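Local coordinates for glycosylation Associate Protein 1 (Streptococcus agalactiae serotype V, PDB 6OYC), which probably takes part, with its partner Gap proteins, in the glycosylation and accessory Sec export of surface proteins, and belongs to an accessory Sec family related to GT-B glycosyltransferases, at residues A[341-346]-A[379-384]; A[425-430]-A[445-450]. One frame throughout, in Å; residues are numbered along the deposited sequence.

Contact 1: A[341-346]-A[379-384]; sequences KVMLKN and QKFFSL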
loop_
_atom_site.group_PDB
_atom_site.type_symbol
_atom_site.label_atom_id
_atom_site.label_comp_id
_atom_site.label_asym_id
_atom_site.label_seq_id
_atom_site.Cartn_x
_atom_site.Cartn_y
_atom_site.Cartn_z
ATOM N N LYS A 341 3.006 -34.719 -8.186
ATOM C CA LYS A 341 4.183 -35.558 -8.409
ATOM C C LYS A 341 5.290 -35.264 -7.400
ATOM O O LYS A 341 5.856 -36.190 -6.803
ATOM C CB LYS A 341 4.697 -35.377 -9.837
ATOM C CG LYS A 341 3.969 -36.224 -10.882
ATOM C CD LYS A 341 4.824 -36.396 -12.127
ATOM C CE LYS A 341 4.069 -35.972 -13.391
ATOM N NZ LYS A 341 2.913 -36.856 -13.733
ATOM N N VAL A 342 5.624 -33.982 -7.197
ATOM C CA VAL A 342 6.711 -33.675 -6.268
ATOM C C VAL A 342 6.298 -33.970 -4.831
ATOM O O VAL A 342 7.149 -34.248 -3.978
ATOM C CB VAL A 342 7.193 -32.218 -6.418
ATOM C CG1 VAL A 342 7.320 -31.828 -7.889
ATOM C CG2 VAL A 342 6.284 -31.259 -5.659
ATOM N N MET A 343 4.996 -33.937 -4.542
ATOM C CA MET A 343 4.532 -34.098 -3.171
ATOM C C MET A 343 4.504 -35.560 -2.755
ATOM O O MET A 343 4.794 -35.875 -1.594
ATOM C CB MET A 343 3.151 -33.466 -3.005
ATOM C CG MET A 343 3.224 -31.983 -2.647
ATOM S SD MET A 343 1.640 -31.153 -2.763
ATOM C CE MET A 343 0.853 -31.684 -1.233
ATOM N N LEU A 344 4.157 -36.468 -3.678
ATOM C CA LEU A 344 4.289 -37.889 -3.374
ATOM C C LEU A 344 5.740 -38.255 -3.124
ATOM O O LEU A 344 6.037 -39.098 -2.275
ATOM C CB LEU A 344 3.723 -38.744 -4.501
ATOM C CG LEU A 344 2.243 -38.651 -4.845
ATOM C CD1 LEU A 344 2.091 -39.185 -6.236
ATOM C CD2 LEU A 344 1.390 -39.450 -3.871
ATOM N N LYS A 345 6.659 -37.612 -3.836
ATOM C CA LYS A 345 8.085 -37.821 -3.637
ATOM C C LYS A 345 8.634 -37.136 -2.391
ATOM O O LYS A 345 9.818 -37.329 -2.082
ATOM C CB LYS A 345 8.859 -37.309 -4.856
ATOM C CG LYS A 345 8.868 -38.242 -6.050
ATOM C CD LYS A 345 9.592 -37.592 -7.214
ATOM C CE LYS A 345 10.929 -37.007 -6.777
ATOM N NZ LYS A 345 11.083 -35.573 -7.186
ATOM N N ASN A 346 7.833 -36.334 -1.676
ATOM C CA ASN A 346 8.357 -35.571 -0.537
ATOM C C ASN A 346 7.195 -35.184 0.382
ATOM O O ASN A 346 6.493 -34.203 0.115
ATOM C CB ASN A 346 9.122 -34.351 -1.007
ATOM C CG ASN A 346 9.877 -33.677 0.117
ATOM O OD1 ASN A 346 9.489 -33.766 1.280
ATOM N ND2 ASN A 346 10.968 -33.001 -0.224
ATOM N N GLN A 379 -7.011 -38.449 -3.233
ATOM C CA GLN A 379 -6.020 -38.614 -2.175
ATOM C C GLN A 379 -6.161 -37.523 -1.122
ATOM O O GLN A 379 -6.154 -36.330 -1.450
ATOM C CB GLN A 379 -4.609 -38.599 -2.761
ATOM C CG GLN A 379 -4.240 -39.879 -3.475
ATOM C CD GLN A 379 -3.138 -40.621 -2.760
ATOM O OE1 GLN A 379 -3.337 -41.123 -1.654
ATOM N NE2 GLN A 379 -1.964 -40.685 -3.380
ATOM N N LYS A 380 -6.240 -37.938 0.150
ATOM C CA LYS A 380 -6.620 -37.021 1.219
ATOM C C LYS A 380 -5.522 -36.001 1.520
ATOM O O LYS A 380 -5.825 -34.860 1.906
ATOM C CB LYS A 380 -7.003 -37.801 2.478
ATOM C CG LYS A 380 -7.568 -36.911 3.590
ATOM C CD LYS A 380 -9.019 -37.258 3.934
ATOM C CE LYS A 380 -9.511 -36.451 5.143
ATOM N NZ LYS A 380 -10.405 -35.296 4.796
ATOM N N PHE A 381 -4.248 -36.372 1.350
ATOM C CA PHE A 381 -3.184 -35.395 1.552
ATOM C C PHE A 381 -3.222 -34.288 0.500
ATOM O O PHE A 381 -2.628 -33.223 0.711
ATOM C CB PHE A 381 -1.817 -36.086 1.561
ATOM C CG PHE A 381 -1.233 -36.310 0.192
ATOM C CD1 PHE A 381 -1.557 -37.446 -0.542
ATOM C CD2 PHE A 381 -0.343 -35.389 -0.361
ATOM C CE1 PHE A 381 -1.014 -37.656 -1.804
ATOM C CE2 PHE A 381 0.199 -35.588 -1.629
ATOM C CZ PHE A 381 -0.130 -36.724 -2.348
ATOM N N PHE A 382 -3.923 -34.516 -0.613
ATOM C CA PHE A 382 -4.013 -33.588 -1.731
ATOM C C PHE A 382 -5.450 -33.114 -1.904
ATOM O O PHE A 382 -6.038 -33.284 -2.977
ATOM C CB PHE A 382 -3.509 -34.272 -3.011
ATOM C CG PHE A 382 -3.016 -33.320 -4.081
ATOM C CD1 PHE A 382 -1.755 -32.740 -3.990
ATOM C CD2 PHE A 382 -3.801 -33.032 -5.191
ATOM C CE1 PHE A 382 -1.290 -31.870 -4.978
ATOM C CE2 PHE A 382 -3.345 -32.159 -6.182
ATOM C CZ PHE A 382 -2.088 -31.577 -6.075
ATOM N N SER A 383 -6.026 -32.513 -0.865
ATOM C CA SER A 383 -7.419 -32.100 -0.898
ATOM C C SER A 383 -7.556 -30.754 -0.202
ATOM O O SER A 383 -6.639 -30.302 0.486
ATOM C CB SER A 383 -8.313 -33.143 -0.228
ATOM O OG SER A 383 -7.630 -33.739 0.860
ATOM N N LEU A 384 -8.723 -30.123 -0.365
ATOM C CA LEU A 384 -9.005 -28.817 0.238
ATOM C C LEU A 384 -10.288 -28.895 1.056
ATOM O O LEU A 384 -11.379 -29.013 0.486
ATOM C CB LEU A 384 -9.124 -27.736 -0.833
ATOM C CG LEU A 384 -7.804 -27.321 -1.471
ATOM C CD1 LEU A 384 -8.091 -26.450 -2.663
ATOM C CD2 LEU A 384 -6.935 -26.598 -0.466
#

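Contact 2: A[425-430]-A[445-450]; sequences RLIIDI and SGIPQI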
loop_
_atom_site.group_PDB
_atom_site.type_symbol
_atom_site.label_atom_id
_atom_site.label_comp_id
_atom_site.label_asym_id
_atom_site.label_seq_id
_atom_site.Cartn_x
_atom_site.Cartn_y
_atom_site.Cartn_z
ATOM N N ARG A 425 9.139 -21.675 2.564
ATOM C CA ARG A 425 10.363 -22.112 1.913
ATOM C C ARG A 425 10.459 -21.606 0.477
ATOM O O ARG A 425 11.547 -21.231 0.017
ATOM C CB ARG A 425 10.425 -23.644 1.942
ATOM C CG ARG A 425 11.806 -24.217 1.717
ATOM C CD ARG A 425 12.760 -23.832 2.828
ATOM N NE ARG A 425 14.015 -24.555 2.708
ATOM C CZ ARG A 425 15.108 -24.288 3.416
ATOM N NH1 ARG A 425 15.109 -23.302 4.308
ATOM N NH2 ARG A 425 16.209 -25.006 3.222
ATOM N N LEU A 426 9.337 -21.581 -0.239
ATOM C CA LEU A 426 9.366 -21.351 -1.675
ATOM C C LEU A 426 8.151 -20.539 -2.101
ATOM O O LEU A 426 7.026 -20.838 -1.687
ATOM C CB LEU A 426 9.409 -22.687 -2.432
ATOM C CG LEU A 426 9.557 -22.651 -3.955
ATOM C CD1 LEU A 426 10.864 -21.980 -4.367
ATOM C CD2 LEU A 426 9.469 -24.076 -4.534
ATOM N N ILE A 427 8.389 -19.520 -2.935
ATOM C CA ILE A 427 7.341 -18.698 -3.530
ATOM C C ILE A 427 7.152 -19.130 -4.981
ATOM O O ILE A 427 8.126 -19.219 -5.741
ATOM C CB ILE A 427 7.702 -17.201 -3.443
ATOM C CG1 ILE A 427 7.434 -16.652 -2.037
ATOM C CG2 ILE A 427 6.933 -16.376 -4.477
ATOM C CD1 ILE A 427 8.106 -15.283 -1.789
ATOM N N ILE A 428 5.915 -19.410 -5.374
ATOM C CA ILE A 428 5.609 -19.720 -6.769
ATOM C C ILE A 428 4.561 -18.739 -7.288
ATOM O O ILE A 428 3.426 -18.689 -6.787
ATOM C CB ILE A 428 5.136 -21.168 -6.966
ATOM C CG1 ILE A 428 6.260 -22.150 -6.628
ATOM C CG2 ILE A 428 4.761 -21.375 -8.427
ATOM C CD1 ILE A 428 5.907 -23.600 -6.931
ATOM N N ASP A 429 4.934 -17.981 -8.311
ATOM C CA ASP A 429 3.998 -17.113 -9.020
ATOM C C ASP A 429 4.353 -17.238 -10.497
ATOM O O ASP A 429 5.344 -16.655 -10.955
ATOM C CB ASP A 429 4.094 -15.674 -8.524
ATOM C CG ASP A 429 2.939 -14.813 -9.000
ATOM O OD1 ASP A 429 2.203 -15.247 -9.923
ATOM O OD2 ASP A 429 2.776 -13.699 -8.440
ATOM N N ILE A 430 3.564 -18.018 -11.232
ATOM C CA ILE A 430 3.940 -18.427 -12.581
ATOM C C ILE A 430 3.082 -17.755 -13.648
ATOM O O ILE A 430 3.213 -18.082 -14.830
ATOM C CB ILE A 430 3.902 -19.955 -12.745
ATOM C CG1 ILE A 430 2.553 -20.516 -12.293
ATOM C CG2 ILE A 430 5.063 -20.615 -12.002
ATOM C CD1 ILE A 430 2.309 -21.916 -12.769
ATOM N N SER A 445 12.979 -11.216 1.902
ATOM C CA SER A 445 12.992 -12.347 2.815
ATOM C C SER A 445 14.024 -13.400 2.449
ATOM O O SER A 445 14.281 -14.303 3.251
ATOM C CB SER A 445 11.611 -13.010 2.836
ATOM O OG SER A 445 11.344 -13.527 1.540
ATOM N N GLY A 446 14.623 -13.306 1.265
ATOM C CA GLY A 446 15.475 -14.356 0.775
ATOM C C GLY A 446 14.750 -15.570 0.260
ATOM O O GLY A 446 15.401 -16.456 -0.296
ATOM N N ILE A 447 13.436 -15.656 0.446
ATOM C CA ILE A 447 12.685 -16.800 -0.074
ATOM C C ILE A 447 12.830 -16.841 -1.592
ATOM O O ILE A 447 12.611 -15.808 -2.265
ATOM C CB ILE A 447 11.209 -16.711 0.337
ATOM C CG1 ILE A 447 11.077 -16.639 1.864
ATOM C CG2 ILE A 447 10.408 -17.891 -0.232
ATOM C CD1 ILE A 447 9.626 -16.608 2.357
ATOM N N PRO A 448 13.227 -17.973 -2.175
ATOM C CA PRO A 448 13.414 -18.030 -3.631
ATOM C C PRO A 448 12.076 -18.084 -4.364
ATOM O O PRO A 448 11.083 -18.624 -3.861
ATOM C CB PRO A 448 14.217 -19.327 -3.829
ATOM C CG PRO A 448 13.736 -20.227 -2.685
ATOM C CD PRO A 448 13.502 -19.267 -1.513
ATOM N N GLN A 449 12.059 -17.523 -5.576
ATOM C CA GLN A 449 10.828 -17.379 -6.348
ATOM C C GLN A 449 10.884 -18.142 -7.663
ATOM O O GLN A 449 11.864 -18.048 -8.398
ATOM C CB GLN A 449 10.550 -15.909 -6.674
ATOM C CG GLN A 449 10.455 -15.028 -5.484
ATOM C CD GLN A 449 10.545 -13.577 -5.886
ATOM O OE1 GLN A 449 9.644 -13.041 -6.536
ATOM N NE2 GLN A 449 11.645 -12.940 -5.527
ATOM N N ILE A 450 9.805 -18.834 -8.000
ATOM C CA ILE A 450 9.689 -19.495 -9.297
ATOM C C ILE A 450 8.725 -18.693 -10.166
ATOM O O ILE A 450 7.546 -18.542 -9.820
ATOM C CB ILE A 450 9.224 -20.955 -9.171
ATOM C CG1 ILE A 450 10.238 -21.790 -8.386
ATOM C CG2 ILE A 450 8.997 -21.544 -10.570
ATOM C CD1 ILE A 450 9.789 -23.228 -8.161
#

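Contact 1: A[341-346]-A[379-384]
Met343 reaches from helix 329-344 to two phenylalanines of the loop 379-384. Its CB lies at the edge of the Phe381 ring, near the ring plane, 3.9 Å from Phe381 CE2. The chain then runs straight through CG (chi2 169°) to the sulfur. Met343 SD stands 3.7 Å from Phe382 CE1. The line from Met343 SD to the centroid of the Phe382 ring is 84° off the ring normal, so the sulfur is at the edge and not over a face. The bend at chi3 (78°) turns the terminal methyl so that it touches both aromatics. Met343 CE is 3.9 Å from Phe382 CD1 and 4.0 Å from Phe381 CE2.

Leu344 meets the tip of the Phe381 ring, from CZ to CE1. Its CD2 is 3.5 Å from Phe381 CZ, and the approach is oblique to the ring. The same methyl lies 3.6 Å from Gln379 NE2, a van der Waals touch; the amide nitrogen is hydrogen-bonded to Tyr340 OH, one helical turn before Leu344. Within the loop, Phe382 CB sits over the centre of one Phe381 face, 4.1 Å above the plane.

No hydrogen bond crosses between the two segments. Phe382 also meets Tyr340 edge-to-face, and Met343 and Phe382 both touch Leu406 of strand 406-409. The arrangement is a Met-aromatic contact in the C-terminal alpha/beta domain, where the loop after helix 360-375 packs on helix 329-344, beside strand 406-409 at one edge of the parallel sheet.

Contact 2: A[425-430]-A[445-450]
Ile427 and Ile450 share the central backbone bond of this strand pair: Ile450 N gives its hydrogen to Ile427 O at 2.8 Å. Ile427 N in turn donates to Pro448 O at 3.0 Å, nearly straight at 169°. Asp429 N closes the set on Ile450 O at 3.1 Å. The three bonds make a parallel register, Ile427 beside Gln449 and Ile428 beside Ile450. Gln449 CA adds a CA-H...O contact to Ile427 O, at 3.3 Å.

Side chains then fill both faces. On one, Ile427 CG2 lies alongside Gln449 CG, while Ile427 CG1 meets Ile447 CG2 at 3.7 Å. On the other, Ile450 CD1 reaches Leu426 CD2 at 3.7 Å and also lies near Ile428 CG1. With CG anti to the backbone N (chi1 -175°), the Leu426 side chain bends back to the neighbouring strand, where its other methyl, CD1, lies against Pro448, 3.4 Å from Pro448 O and 3.8 Å from Pro448 CG.

The next shell sets the entry to strand 449-451. Ser445 OG accepts from Ile447 N in an ST turn, and Gly446 leaves the helix with positive phi. Beyond the paired part, Asp429 OD2 accepts from Asp435 N, and Arg425 NH1 bonds to Asn313 OD1 and Ser312 OG.

Strand 426-428, helix 436-445 and strand 449-451 form a beta-alpha-beta unit of a Rossmann-like parallel sheet. Strand 318-323 pairs with the other edge of 426-428. Helix 473-481 packs on the face carrying Ile428 and Ile450, and Trp487 of helix 484-502 makes a cation-pi contact with Arg425.

In the fold
Both contacts belong to the same alpha/beta unit: contact 2 lies inside its parallel six-stranded sheet, contact 1 at its margin. Contact 2 joins two neighbouring strands, every touching residue buried, held by backbone hydrogen bonds with aliphatic packing on both faces. Contact 1 lies further from the chain centre, where a helix and a loop meet beside edge strand 406-409. It is mainly buried but has an exposed margin, and aromatic and sulfur contacts replace backbone bonds between its segments. Their centres are 20 Å apart and they do not touch. Helix 473-481 lies by both: Ile477 meets Val342 of segment 341-346 and Ile428 of contact 2.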